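Local coordinates for CBS domain-containing protein CBSX2 (Arabidopsis thaliana, PDB 3SL7) that probably regulates the chloroplast thioredoxin system through its pair of CBS domains and so modulates plant development, at residues 8-13 against 140-145; 17-22 against 98-103; 48-53 against 102-107. One frame throughout, in Å; residues are numbered along the deposited sequence.

Contact 1 (8-13 against 140-145)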
ATOM      1  N   ASP A   8      12.575 -12.216 -12.373  1.00 24.84           N
ATOM      2  CA  ASP A   8      12.028 -13.406 -11.724  1.00 29.74           C
ATOM      3  C   ASP A   8      10.906 -13.082 -10.736  1.00 39.82           C
ATOM      4  O   ASP A   8      10.080 -13.944 -10.434  1.00 28.28           O
ATOM      5  CB  ASP A   8      13.137 -14.171 -10.998  1.00 28.84           C
ATOM      6  CG  ASP A   8      14.215 -14.687 -11.948  1.00 38.59           C
ATOM      7  OD1 ASP A   8      13.873 -15.252 -13.011  1.00 28.04           O
ATOM      8  OD2 ASP A   8      15.409 -14.511 -11.639  1.00 25.40           O
ATOM      9  N   PHE A   9      10.881 -11.856 -10.221  1.00 30.32           N
ATOM     10  CA  PHE A   9       9.948 -11.521  -9.135  1.00 25.63           C
ATOM     11  C   PHE A   9       9.219 -10.192  -9.256  1.00 30.86           C
ATOM     12  O   PHE A   9       8.434  -9.836  -8.383  1.00 29.48           O
ATOM     13  CB  PHE A   9      10.673 -11.573  -7.799  1.00 32.78           C
ATOM     14  CG  PHE A   9      11.208 -12.933  -7.465  1.00 35.40           C
ATOM     15  CD1 PHE A   9      10.388 -13.893  -6.901  1.00 41.35           C
ATOM     16  CD2 PHE A   9      12.527 -13.250  -7.721  1.00 32.78           C
ATOM     17  CE1 PHE A   9      10.872 -15.139  -6.594  1.00 40.44           C
ATOM     18  CE2 PHE A   9      13.020 -14.500  -7.415  1.00 46.01           C
ATOM     19  CZ  PHE A   9      12.189 -15.448  -6.854  1.00 40.60           C
HETATM   20  N   MSE A  10       9.468  -9.462 -10.334  1.00 32.81           N
HETATM   21  CA  MSE A  10       8.814  -8.171 -10.525  1.00 28.06           C
HETATM   22  C   MSE A  10       7.322  -8.309 -10.768  1.00 29.75           C
HETATM   23  O   MSE A  10       6.823  -9.366 -11.176  1.00 28.02           O
HETATM   24  CB  MSE A  10       9.414  -7.455 -11.729  1.00 26.55           C
HETATM   25  CG  MSE A  10       9.007  -8.102 -13.033  1.00 23.42           C
HETATM   26 SE   MSE A  10       9.873  -7.224 -14.522  1.00 30.06          SE
HETATM   27  CE  MSE A  10       8.815  -7.984 -15.994  1.00 28.30           C
ATOM     28  N   THR A  11       6.617  -7.213 -10.534  1.00 24.02           N
ATOM     29  CA  THR A  11       5.220  -7.101 -10.881  1.00 21.15           C
ATOM     30  C   THR A  11       5.131  -6.947 -12.385  1.00 27.84           C
ATOM     31  O   THR A  11       5.696  -6.007 -12.944  1.00 38.63           O
ATOM     32  CB  THR A  11       4.608  -5.854 -10.205  1.00 21.73           C
ATOM     33  OG1 THR A  11       4.813  -5.949  -8.790  1.00 27.55           O
ATOM     34  CG2 THR A  11       3.123  -5.752 -10.500  1.00 29.70           C
ATOM     35  N   PRO A  12       4.416  -7.865 -13.045  1.00 37.30           N
ATOM     36  CA  PRO A  12       4.232  -7.877 -14.500  1.00 37.05           C
ATOM     37  C   PRO A  12       3.576  -6.593 -14.982  1.00 36.38           C
ATOM     38  O   PRO A  12       2.877  -5.940 -14.213  1.00 33.03           O
ATOM     39  CB  PRO A  12       3.259  -9.036 -14.714  1.00 43.54           C
ATOM     40  CG  PRO A  12       3.372  -9.872 -13.494  1.00 51.93           C
ATOM     41  CD  PRO A  12       3.653  -8.934 -12.383  1.00 42.98           C
ATOM     42  N   ARG A  13       3.801  -6.251 -16.244  1.00 36.65           N
ATOM     43  CA  ARG A  13       3.194  -5.083 -16.873  1.00 40.69           C
ATOM     44  C   ARG A  13       1.678  -5.098 -16.689  1.00 44.84           C
ATOM     45  O   ARG A  13       1.066  -4.060 -16.444  1.00 43.26           O
ATOM     46  CB  ARG A  13       3.547  -5.085 -18.365  1.00 46.20           C
ATOM     47  CG  ARG A  13       3.117  -3.875 -19.195  1.00 50.10           C
ATOM     48  CD  ARG A  13       3.476  -4.159 -20.660  1.00 64.09           C
ATOM     49  NE  ARG A  13       3.183  -3.073 -21.595  1.00 81.97           N
ATOM     50  CZ  ARG A  13       4.107  -2.366 -22.246  1.00 84.67           C
ATOM     51  NH1 ARG A  13       5.400  -2.610 -22.061  1.00 53.85           N
ATOM     52  NH2 ARG A  13       3.739  -1.405 -23.082  1.00101.86           N
ATOM     53  N   LYS A 140      10.877   1.218 -22.344  1.00 31.26           N
ATOM     54  CA  LYS A 140       9.461   0.956 -22.094  1.00 28.78           C
ATOM     55  C   LYS A 140       9.254   0.305 -20.732  1.00 28.83           C
ATOM     56  O   LYS A 140      10.005  -0.580 -20.336  1.00 26.70           O
ATOM     57  CB  LYS A 140       8.869   0.038 -23.168  1.00 37.24           C
ATOM     58  CG  LYS A 140       9.063   0.518 -24.594  1.00 50.05           C
ATOM     59  CD  LYS A 140       8.649   1.969 -24.759  1.00 41.59           C
ATOM     60  CE  LYS A 140       8.663   2.378 -26.227  1.00 46.25           C
ATOM     61  NZ  LYS A 140       7.682   1.576 -27.012  1.00 52.90           N
ATOM     62  N   LEU A 141       8.217   0.740 -20.024  1.00 23.99           N
ATOM     63  CA  LEU A 141       7.871   0.164 -18.736  1.00 26.29           C
ATOM     64  C   LEU A 141       7.387  -1.267 -18.926  1.00 25.48           C
ATOM     65  O   LEU A 141       6.400  -1.491 -19.619  1.00 27.73           O
ATOM     66  CB  LEU A 141       6.750   0.982 -18.108  1.00 29.09           C
ATOM     67  CG  LEU A 141       6.295   0.502 -16.743  1.00 30.55           C
ATOM     68  CD1 LEU A 141       7.473   0.580 -15.794  1.00 24.11           C
ATOM     69  CD2 LEU A 141       5.129   1.370 -16.245  1.00 27.04           C
ATOM     70  N   ILE A 142       8.070  -2.237 -18.327  1.00 25.56           N
ATOM     71  CA  ILE A 142       7.646  -3.628 -18.492  1.00 25.99           C
ATOM     72  C   ILE A 142       7.261  -4.258 -17.164  1.00 23.33           C
ATOM     73  O   ILE A 142       6.705  -5.350 -17.108  1.00 31.95           O
ATOM     74  CB  ILE A 142       8.708  -4.489 -19.205  1.00 22.15           C
ATOM     75  CG1 ILE A 142      10.028  -4.474 -18.436  1.00 24.94           C
ATOM     76  CG2 ILE A 142       8.915  -4.008 -20.631  1.00 22.90           C
ATOM     77  CD1 ILE A 142      11.073  -5.471 -18.996  1.00 31.28           C
ATOM     78  N   GLY A 143       7.544  -3.552 -16.080  1.00 28.98           N
ATOM     79  CA  GLY A 143       7.164  -4.048 -14.780  1.00 26.23           C
ATOM     80  C   GLY A 143       7.569  -3.085 -13.696  1.00 31.08           C
ATOM     81  O   GLY A 143       8.119  -2.020 -13.955  1.00 22.45           O
ATOM     82  N   ILE A 144       7.309  -3.469 -12.462  1.00 22.59           N
ATOM     83  CA  ILE A 144       7.794  -2.693 -11.353  1.00 25.12           C
ATOM     84  C   ILE A 144       8.244  -3.651 -10.261  1.00 25.44           C
ATOM     85  O   ILE A 144       7.654  -4.716 -10.078  1.00 29.59           O
ATOM     86  CB  ILE A 144       6.709  -1.664 -10.862  1.00 24.90           C
ATOM     87  CG1 ILE A 144       7.315  -0.633  -9.924  1.00 38.78           C
ATOM     88  CG2 ILE A 144       5.529  -2.357 -10.184  1.00 34.97           C
ATOM     89  CD1 ILE A 144       6.464   0.629  -9.811  1.00 46.80           C
ATOM     90  N   LEU A 145       9.323  -3.295  -9.574  1.00 21.98           N
ATOM     91  CA  LEU A 145       9.752  -4.049  -8.400  1.00 23.15           C
ATOM     92  C   LEU A 145       9.352  -3.297  -7.139  1.00 24.50           C
ATOM     93  O   LEU A 145       9.756  -2.151  -6.926  1.00 26.91           O
ATOM     94  CB  LEU A 145      11.267  -4.268  -8.401  1.00 26.20           C
ATOM     95  CG  LEU A 145      11.760  -5.206  -7.292  1.00 34.76           C
ATOM     96  CD1 LEU A 145      11.315  -6.654  -7.575  1.00 26.67           C
ATOM     97  CD2 LEU A 145      13.280  -5.130  -7.148  1.00 28.18           C
TER
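Thr11 N donates to Ile144 O over 2.7 Å, with the amide nearly in line with the carbonyl bond. The return bond, Ile144 N to Thr11 O at 3.0 Å, lies in the carbonyl plane on a lone pair, and the two together make an antiparallel hydrogen-bonded pair. Both side chains stand on one face of the sheet, side by side and pointing the same way, with Thr11 CB 3.6 Å from Ile144 CG2. Two beta-branched residues suit such a pair, since each fills the space beside an extended backbone. The threonine hydroxyl OG1 finds its polar partner in the side-chain amide ND2 of Asn149, on helix 147-159.

The sequence assigned to the first CBS domain thus lends a short edge strand to the sheet of the second, an exchange between domains familiar from CBS pairs. Strand 141-146 carries a classic beta bulge here, Ile142 and Gly143 both facing Val134. Glycine fits at 143 because Thr11 O comes within 3.1 Å of its CA and a beta carbon there would run into that oxygen and Met10 SE. Met10, a selenomethionine in this crystal, has CG lodged between its backbone N and carbonyl carbon (chi1 72°). Extended beyond that, its chain runs past the glycine, with SE 4.2 Å from Gly143 CA, and carries CE to 3.6 Å from Ile142 O. Leu145 CD1 reaches back to Met10 CA, while the leucine also packs on helices 117-124 and 147-159. At the more open end Arg13, extended from CG to NE, runs past Leu141 O; its NH1 is 2.9 Å from that oxygen but poorly angled for a hydrogen bond, and the guanidinium makes a cation-pi contact with Trp47.

Contact 2 (17-22 against 98-103)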
ATOM      1  N   HIS A  17      -0.281   0.035 -12.673  1.00 31.17           N
ATOM      2  CA  HIS A  17      -1.248   1.113 -12.782  1.00 38.62           C
ATOM      3  C   HIS A  17      -0.474   2.352 -13.188  1.00 42.09           C
ATOM      4  O   HIS A  17       0.370   2.839 -12.437  1.00 51.44           O
ATOM      5  CB  HIS A  17      -1.956   1.294 -11.446  1.00 32.35           C
ATOM      6  CG  HIS A  17      -2.349  -0.003 -10.815  1.00 50.32           C
ATOM      7  ND1 HIS A  17      -3.286  -0.848 -11.376  1.00 37.16           N
ATOM      8  CD2 HIS A  17      -1.905  -0.623  -9.697  1.00 45.14           C
ATOM      9  CE1 HIS A  17      -3.419  -1.919 -10.615  1.00 46.29           C
ATOM     10  NE2 HIS A  17      -2.589  -1.809  -9.590  1.00 43.19           N
ATOM     11  N   VAL A  18      -0.730   2.834 -14.398  1.00 27.79           N
ATOM     12  CA  VAL A  18       0.066   3.910 -14.957  1.00 30.67           C
ATOM     13  C   VAL A  18      -0.788   5.137 -15.179  1.00 36.62           C
ATOM     14  O   VAL A  18      -2.004   5.035 -15.333  1.00 29.39           O
ATOM     15  CB  VAL A  18       0.692   3.518 -16.307  1.00 24.56           C
ATOM     16  CG1 VAL A  18       1.628   2.306 -16.144  1.00 38.60           C
ATOM     17  CG2 VAL A  18      -0.389   3.220 -17.322  1.00 28.76           C
ATOM     18  N   VAL A  19      -0.141   6.297 -15.169  1.00 25.76           N
ATOM     19  CA  VAL A  19      -0.761   7.535 -15.641  1.00 31.01           C
ATOM     20  C   VAL A  19       0.199   8.194 -16.619  1.00 34.11           C
ATOM     21  O   VAL A  19       1.320   7.719 -16.811  1.00 34.07           O
ATOM     22  CB  VAL A  19      -1.062   8.499 -14.481  1.00 24.96           C
ATOM     23  CG1 VAL A  19      -2.138   7.908 -13.569  1.00 24.58           C
ATOM     24  CG2 VAL A  19       0.215   8.778 -13.687  1.00 23.09           C
ATOM     25  N   LYS A  20      -0.238   9.284 -17.237  1.00 26.99           N
ATOM     26  CA  LYS A  20       0.612  10.043 -18.135  1.00 32.83           C
ATOM     27  C   LYS A  20       0.824  11.439 -17.572  1.00 31.79           C
ATOM     28  O   LYS A  20       0.127  11.836 -16.653  1.00 30.99           O
ATOM     29  CB  LYS A  20      -0.025  10.112 -19.514  1.00 38.28           C
ATOM     30  CG  LYS A  20      -0.380   8.750 -20.078  1.00 40.61           C
ATOM     31  CD  LYS A  20      -0.877   8.875 -21.502  1.00 44.30           C
ATOM     32  CE  LYS A  20      -1.217   7.522 -22.091  1.00 56.00           C
ATOM     33  NZ  LYS A  20      -1.757   7.665 -23.473  1.00 61.33           N
ATOM     34  N   PRO A  21       1.803  12.181 -18.107  1.00 26.43           N
ATOM     35  CA  PRO A  21       2.036  13.530 -17.590  1.00 28.98           C
ATOM     36  C   PRO A  21       0.784  14.394 -17.763  1.00 37.93           C
ATOM     37  O   PRO A  21       0.578  15.341 -17.012  1.00 32.95           O
ATOM     38  CB  PRO A  21       3.165  14.045 -18.467  1.00 27.21           C
ATOM     39  CG  PRO A  21       3.928  12.760 -18.861  1.00 27.92           C
ATOM     40  CD  PRO A  21       2.818  11.773 -19.091  1.00 28.98           C
ATOM     41  N   SER A  22      -0.057  14.042 -18.727  1.00 34.40           N
ATOM     42  CA  SER A  22      -1.270  14.809 -19.009  1.00 41.34           C
ATOM     43  C   SER A  22      -2.464  14.376 -18.159  1.00 37.37           C
ATOM     44  O   SER A  22      -3.519  15.006 -18.181  1.00 36.82           O
ATOM     45  CB  SER A  22      -1.624  14.698 -20.493  1.00 45.38           C
ATOM     46  OG  SER A  22      -1.965  13.367 -20.839  1.00 44.36           O
ATOM     47  N   LYS A  98      -4.972  20.849 -12.497  1.00 43.48           N
ATOM     48  CA  LYS A  98      -3.566  20.456 -12.374  1.00 39.97           C
ATOM     49  C   LYS A  98      -3.339  19.094 -13.009  1.00 46.60           C
ATOM     50  O   LYS A  98      -4.263  18.279 -13.082  1.00 31.74           O
ATOM     51  CB  LYS A  98      -3.109  20.452 -10.912  1.00 48.07           C
ATOM     52  CG  LYS A  98      -3.040  21.847 -10.271  1.00 53.21           C
ATOM     53  CD  LYS A  98      -2.516  21.749  -8.849  1.00 49.41           C
ATOM     54  CE  LYS A  98      -2.567  23.099  -8.145  1.00 66.20           C
ATOM     55  NZ  LYS A  98      -2.444  22.935  -6.663  1.00 79.20           N
ATOM     56  N   VAL A  99      -2.118  18.858 -13.482  1.00 34.99           N
ATOM     57  CA  VAL A  99      -1.795  17.584 -14.120  1.00 34.16           C
ATOM     58  C   VAL A  99      -0.599  16.886 -13.478  1.00 43.21           C
ATOM     59  O   VAL A  99       0.231  17.511 -12.819  1.00 32.75           O
ATOM     60  CB  VAL A  99      -1.465  17.686 -15.636  1.00 34.84           C
ATOM     61  CG1 VAL A  99      -2.695  17.720 -16.527  1.00 44.71           C
ATOM     62  CG2 VAL A  99      -0.357  18.686 -15.948  1.00 35.93           C
ATOM     63  N   VAL A 100      -0.506  15.582 -13.708  1.00 30.80           N
ATOM     64  CA  VAL A 100       0.577  14.780 -13.151  1.00 33.08           C
ATOM     65  C   VAL A 100       1.944  15.330 -13.540  1.00 30.54           C
ATOM     66  O   VAL A 100       2.825  15.429 -12.703  1.00 33.10           O
ATOM     67  CB  VAL A 100       0.462  13.308 -13.597  1.00 30.17           C
ATOM     68  CG1 VAL A 100       1.785  12.564 -13.345  1.00 32.24           C
ATOM     69  CG2 VAL A 100      -0.696  12.643 -12.869  1.00 26.11           C
ATOM     70  N   GLY A 101       2.115  15.675 -14.813  1.00 28.99           N
ATOM     71  CA  GLY A 101       3.385  16.181 -15.299  1.00 32.19           C
ATOM     72  C   GLY A 101       4.015  17.215 -14.377  1.00 47.56           C
ATOM     73  O   GLY A 101       5.214  17.179 -14.139  1.00 30.86           O
ATOM     74  N   ASP A 102       3.218  18.145 -13.853  1.00 30.51           N
ATOM     75  CA  ASP A 102       3.776  19.200 -13.013  1.00 26.51           C
ATOM     76  C   ASP A 102       4.358  18.652 -11.711  1.00 32.65           C
ATOM     77  O   ASP A 102       5.304  19.217 -11.163  1.00 29.43           O
ATOM     78  CB  ASP A 102       2.709  20.272 -12.720  1.00 23.79           C
ATOM     79  CG  ASP A 102       2.434  21.167 -13.931  1.00 24.44           C
ATOM     80  OD1 ASP A 102       1.949  20.649 -14.948  1.00 35.30           O
ATOM     81  OD2 ASP A 102       2.636  22.392 -13.831  1.00 94.05           O
ATOM     82  N   LEU A 103       3.805  17.547 -11.223  1.00 25.32           N
ATOM     83  CA  LEU A 103       4.066  17.103  -9.852  1.00 31.05           C
ATOM     84  C   LEU A 103       4.931  15.861  -9.777  1.00 27.29           C
ATOM     85  O   LEU A 103       5.361  15.456  -8.700  1.00 25.21           O
ATOM     86  CB  LEU A 103       2.750  16.807  -9.150  1.00 29.24           C
ATOM     87  CG  LEU A 103       1.731  17.955  -9.163  1.00 39.47           C
ATOM     88  CD1 LEU A 103       0.496  17.563  -8.381  1.00 36.00           C
ATOM     89  CD2 LEU A 103       2.352  19.215  -8.592  1.00 37.94           C
TER
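Pro21 O accepts Gly101 N at 2.7 Å, the donor lying in the carbonyl plane on a lone pair. Beside that bond Pro21 CB rests 3.8 Å from Gly101 CA. Glycine suits this place, since a beta carbon there would press on Pro21 O. The two residues before the glycine are valines. Val99 sets CB against Pro21 O and CG1 3.3 Å from Ser22 O, while Val100 brings CB to 3.4 Å from Lys20 O. Deeper in, Val19 and Val100 cross obliquely: with Val100 CG1 anti to its backbone N (chi1 164°) and CG2 beside that N, both methyls lie 4.1 Å from Val19 CG2. With an alanine in place of Val100, both methyls facing Val19 would be missing, which would probably open a gap between the loop and helix 100-103.

In the next shell, backbone bonds tie Val19 to Pro41 and Ile43 and Val100 to Thr23, and the amine of Lys20 makes a salt bridge with Asp45. The loop leading to helix 25-35 thus meets the short helix 100-103 within the CBS pair. The contact has a single directed hydrogen bond; the rest is non-directional, branched side chains against carbonyl oxygens and Val19, matching shape more than exact angles.

Contact 3 (48-53 against 102-107)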
ATOM      1  N   THR A  48       6.795   4.519 -22.859  1.00 30.32           N
ATOM      2  CA  THR A  48       8.094   4.934 -22.351  1.00 34.33           C
ATOM      3  C   THR A  48       7.916   5.459 -20.936  1.00 36.00           C
ATOM      4  O   THR A  48       7.039   6.298 -20.678  1.00 32.61           O
ATOM      5  CB  THR A  48       8.721   6.019 -23.225  1.00 36.82           C
ATOM      6  OG1 THR A  48       8.809   5.535 -24.569  1.00 40.14           O
ATOM      7  CG2 THR A  48      10.116   6.366 -22.716  1.00 32.55           C
ATOM      8  N   LEU A  49       8.729   4.954 -20.013  1.00 25.73           N
ATOM      9  CA  LEU A  49       8.676   5.398 -18.625  1.00 32.76           C
ATOM     10  C   LEU A  49       9.255   6.805 -18.576  1.00 36.74           C
ATOM     11  O   LEU A  49      10.391   7.023 -18.988  1.00 28.02           O
ATOM     12  CB  LEU A  49       9.491   4.440 -17.755  1.00 23.88           C
ATOM     13  CG  LEU A  49       9.473   4.494 -16.224  1.00 32.74           C
ATOM     14  CD1 LEU A  49      10.476   5.478 -15.717  1.00 39.77           C
ATOM     15  CD2 LEU A  49       8.084   4.803 -15.701  1.00 18.49           C
ATOM     16  N   VAL A  50       8.467   7.774 -18.118  1.00 25.46           N
ATOM     17  CA  VAL A  50       8.949   9.155 -18.079  1.00 22.88           C
ATOM     18  C   VAL A  50       9.083   9.713 -16.661  1.00 27.39           C
ATOM     19  O   VAL A  50       9.737  10.735 -16.444  1.00 24.98           O
ATOM     20  CB  VAL A  50       8.078  10.092 -18.939  1.00 32.81           C
ATOM     21  CG1 VAL A  50       7.999   9.569 -20.365  1.00 29.88           C
ATOM     22  CG2 VAL A  50       6.680  10.261 -18.324  1.00 28.43           C
ATOM     23  N   GLY A  51       8.471   9.036 -15.699  1.00 25.00           N
ATOM     24  CA  GLY A  51       8.519   9.495 -14.329  1.00 25.12           C
ATOM     25  C   GLY A  51       7.733   8.623 -13.386  1.00 21.55           C
ATOM     26  O   GLY A  51       7.214   7.576 -13.759  1.00 25.82           O
ATOM     27  N   VAL A  52       7.687   9.057 -12.136  1.00 19.28           N
ATOM     28  CA  VAL A  52       6.894   8.399 -11.116  1.00 21.35           C
ATOM     29  C   VAL A  52       6.214   9.499 -10.319  1.00 31.90           C
ATOM     30  O   VAL A  52       6.714  10.625 -10.246  1.00 30.07           O
ATOM     31  CB  VAL A  52       7.771   7.538 -10.171  1.00 20.97           C
ATOM     32  CG1 VAL A  52       8.469   6.408 -10.964  1.00 29.65           C
ATOM     33  CG2 VAL A  52       8.805   8.405  -9.468  1.00 29.25           C
ATOM     34  N   VAL A  53       5.071   9.181  -9.726  1.00 25.79           N
ATOM     35  CA  VAL A  53       4.336  10.174  -8.939  1.00 26.61           C
ATOM     36  C   VAL A  53       3.660   9.471  -7.779  1.00 27.46           C
ATOM     37  O   VAL A  53       3.186   8.340  -7.923  1.00 29.58           O
ATOM     38  CB  VAL A  53       3.312  10.957  -9.805  1.00 26.01           C
ATOM     39  CG1 VAL A  53       2.184  10.044 -10.267  1.00 28.28           C
ATOM     40  CG2 VAL A  53       2.778  12.152  -9.022  1.00 24.30           C
ATOM     41  N   ASP A 102       3.218  18.145 -13.853  1.00 30.51           N
ATOM     42  CA  ASP A 102       3.776  19.200 -13.013  1.00 26.51           C
ATOM     43  C   ASP A 102       4.358  18.652 -11.711  1.00 32.65           C
ATOM     44  O   ASP A 102       5.304  19.217 -11.163  1.00 29.43           O
ATOM     45  CB  ASP A 102       2.709  20.272 -12.720  1.00 23.79           C
ATOM     46  CG  ASP A 102       2.434  21.167 -13.931  1.00 24.44           C
ATOM     47  OD1 ASP A 102       1.949  20.649 -14.948  1.00 35.30           O
ATOM     48  OD2 ASP A 102       2.636  22.392 -13.831  1.00 94.05           O
ATOM     49  N   LEU A 103       3.805  17.547 -11.223  1.00 25.32           N
ATOM     50  CA  LEU A 103       4.066  17.103  -9.852  1.00 31.05           C
ATOM     51  C   LEU A 103       4.931  15.861  -9.777  1.00 27.29           C
ATOM     52  O   LEU A 103       5.361  15.456  -8.700  1.00 25.21           O
ATOM     53  CB  LEU A 103       2.750  16.807  -9.150  1.00 29.24           C
ATOM     54  CG  LEU A 103       1.731  17.955  -9.163  1.00 39.47           C
ATOM     55  CD1 LEU A 103       0.496  17.563  -8.381  1.00 36.00           C
ATOM     56  CD2 LEU A 103       2.352  19.215  -8.592  1.00 37.94           C
HETATM   57  N   MSE A 104       5.159  15.247 -10.925  1.00 29.92           N
HETATM   58  CA  MSE A 104       5.881  13.992 -10.970  1.00 36.61           C
HETATM   59  C   MSE A 104       7.390  14.172 -10.796  1.00 37.42           C
HETATM   60  O   MSE A 104       7.942  15.277 -10.858  1.00 24.63           O
HETATM   61  CB  MSE A 104       5.599  13.286 -12.287  1.00 22.09           C
HETATM   62  CG  MSE A 104       6.385  13.867 -13.443  1.00 22.97           C
HETATM   63 SE   MSE A 104       6.066  12.932 -15.108  1.00 30.08          SE
HETATM   64  CE  MSE A 104       7.264  13.908 -16.281  1.00 27.64           C
ATOM     65  N   THR A 105       8.055  13.058 -10.548  1.00 26.86           N
ATOM     66  CA  THR A 105       9.499  13.017 -10.510  1.00 28.14           C
ATOM     67  C   THR A 105       9.943  12.372 -11.802  1.00 27.85           C
ATOM     68  O   THR A 105       9.642  11.206 -12.053  1.00 32.97           O
ATOM     69  CB  THR A 105       9.984  12.186  -9.316  1.00 32.43           C
ATOM     70  OG1 THR A 105       9.709  12.910  -8.110  1.00 38.98           O
ATOM     71  CG2 THR A 105      11.477  11.924  -9.429  1.00 29.74           C
ATOM     72  N   PRO A 106      10.636  13.141 -12.648  1.00 26.25           N
ATOM     73  CA  PRO A 106      11.027  12.639 -13.956  1.00 32.43           C
ATOM     74  C   PRO A 106      12.287  11.773 -13.829  1.00 28.86           C
ATOM     75  O   PRO A 106      12.997  11.880 -12.829  1.00 26.10           O
ATOM     76  CB  PRO A 106      11.354  13.915 -14.710  1.00 28.24           C
ATOM     77  CG  PRO A 106      11.944  14.794 -13.646  1.00 39.38           C
ATOM     78  CD  PRO A 106      11.181  14.484 -12.384  1.00 36.61           C
ATOM     79  N   SER A 107      12.528  10.912 -14.806  1.00 35.34           N
ATOM     80  CA  SER A 107      13.820  10.237 -14.904  1.00 33.34           C
ATOM     81  C   SER A 107      14.151   9.468 -13.622  1.00 23.21           C
ATOM     82  O   SER A 107      15.228   9.641 -13.057  1.00 35.04           O
ATOM     83  CB  SER A 107      14.887  11.301 -15.163  1.00 36.52           C
ATOM     84  OG  SER A 107      16.112  10.706 -15.540  1.00 74.25           O
TER
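Met104, a selenomethionine in this crystal, has CG between its backbone N and carbonyl carbon (chi1 78°), and the chain, extended beyond, lies along strand 49-54 until CE meets Val50 CG2 at 4.2 Å. Val53 places CG2 anti to its own N, bringing that methyl to Met104 CA, while its CB sits 4.1 Å from Met104 CB. A long unbranched side chain suits this course, because it can follow the strand past Gly51. The glycine is equally apt: Thr105 O lies 3.1 Å from its CA, where a beta carbon would collide with it.

On the other face Val52 and Thr105 form an antiparallel hydrogen-bonded pair. Thr105 N to Val52 O is 2.8 Å and nearly straight (173° at the hydrogen); Val52 N answers to Thr105 O at 2.9 Å, tilted a little from the carbonyl plane. Gly51 and Pro106 are the neighbouring non-hydrogen-bonded pair, a place where proline's missing N-H costs no bond across to the partner strand. Next to the classic bulge that Val50 and Gly51 make against Val42, Val50 O takes Ser107 N at 3.2 Å from above the carbonyl plane, and Pro106 CA makes a bent CA-H...O contact with the same oxygen, 3.4 Å away.

A strand from the second CBS sequence is thereby added to the edge of the first domain's sheet: three backbone bonds set its register, and the apolar contacts of Met104 with Val50 and Val53 add a non-directional hold.

Contacts 1 and 3 are counterparts: each adds a short edge strand from the sequence of one CBS domain to the sheet of the other, beside a bulge containing glycine, with a selenomethionine running past it. Contact 1 is the buried one; contacts 2 and 3 are only partly buried, and contact 3 has exposed residues on its added strand. The strand edges use paired backbone bonds, whereas contact 2, joining loop to helix, uses one bond and branched side chains. It shares helix 100-103 with contact 3, their centres about 8 Å apart, and its Val19 and Val100 both pack on Val53. Contact 1 lies farther off but touches both, through Leu141 against Val18 and Leu49.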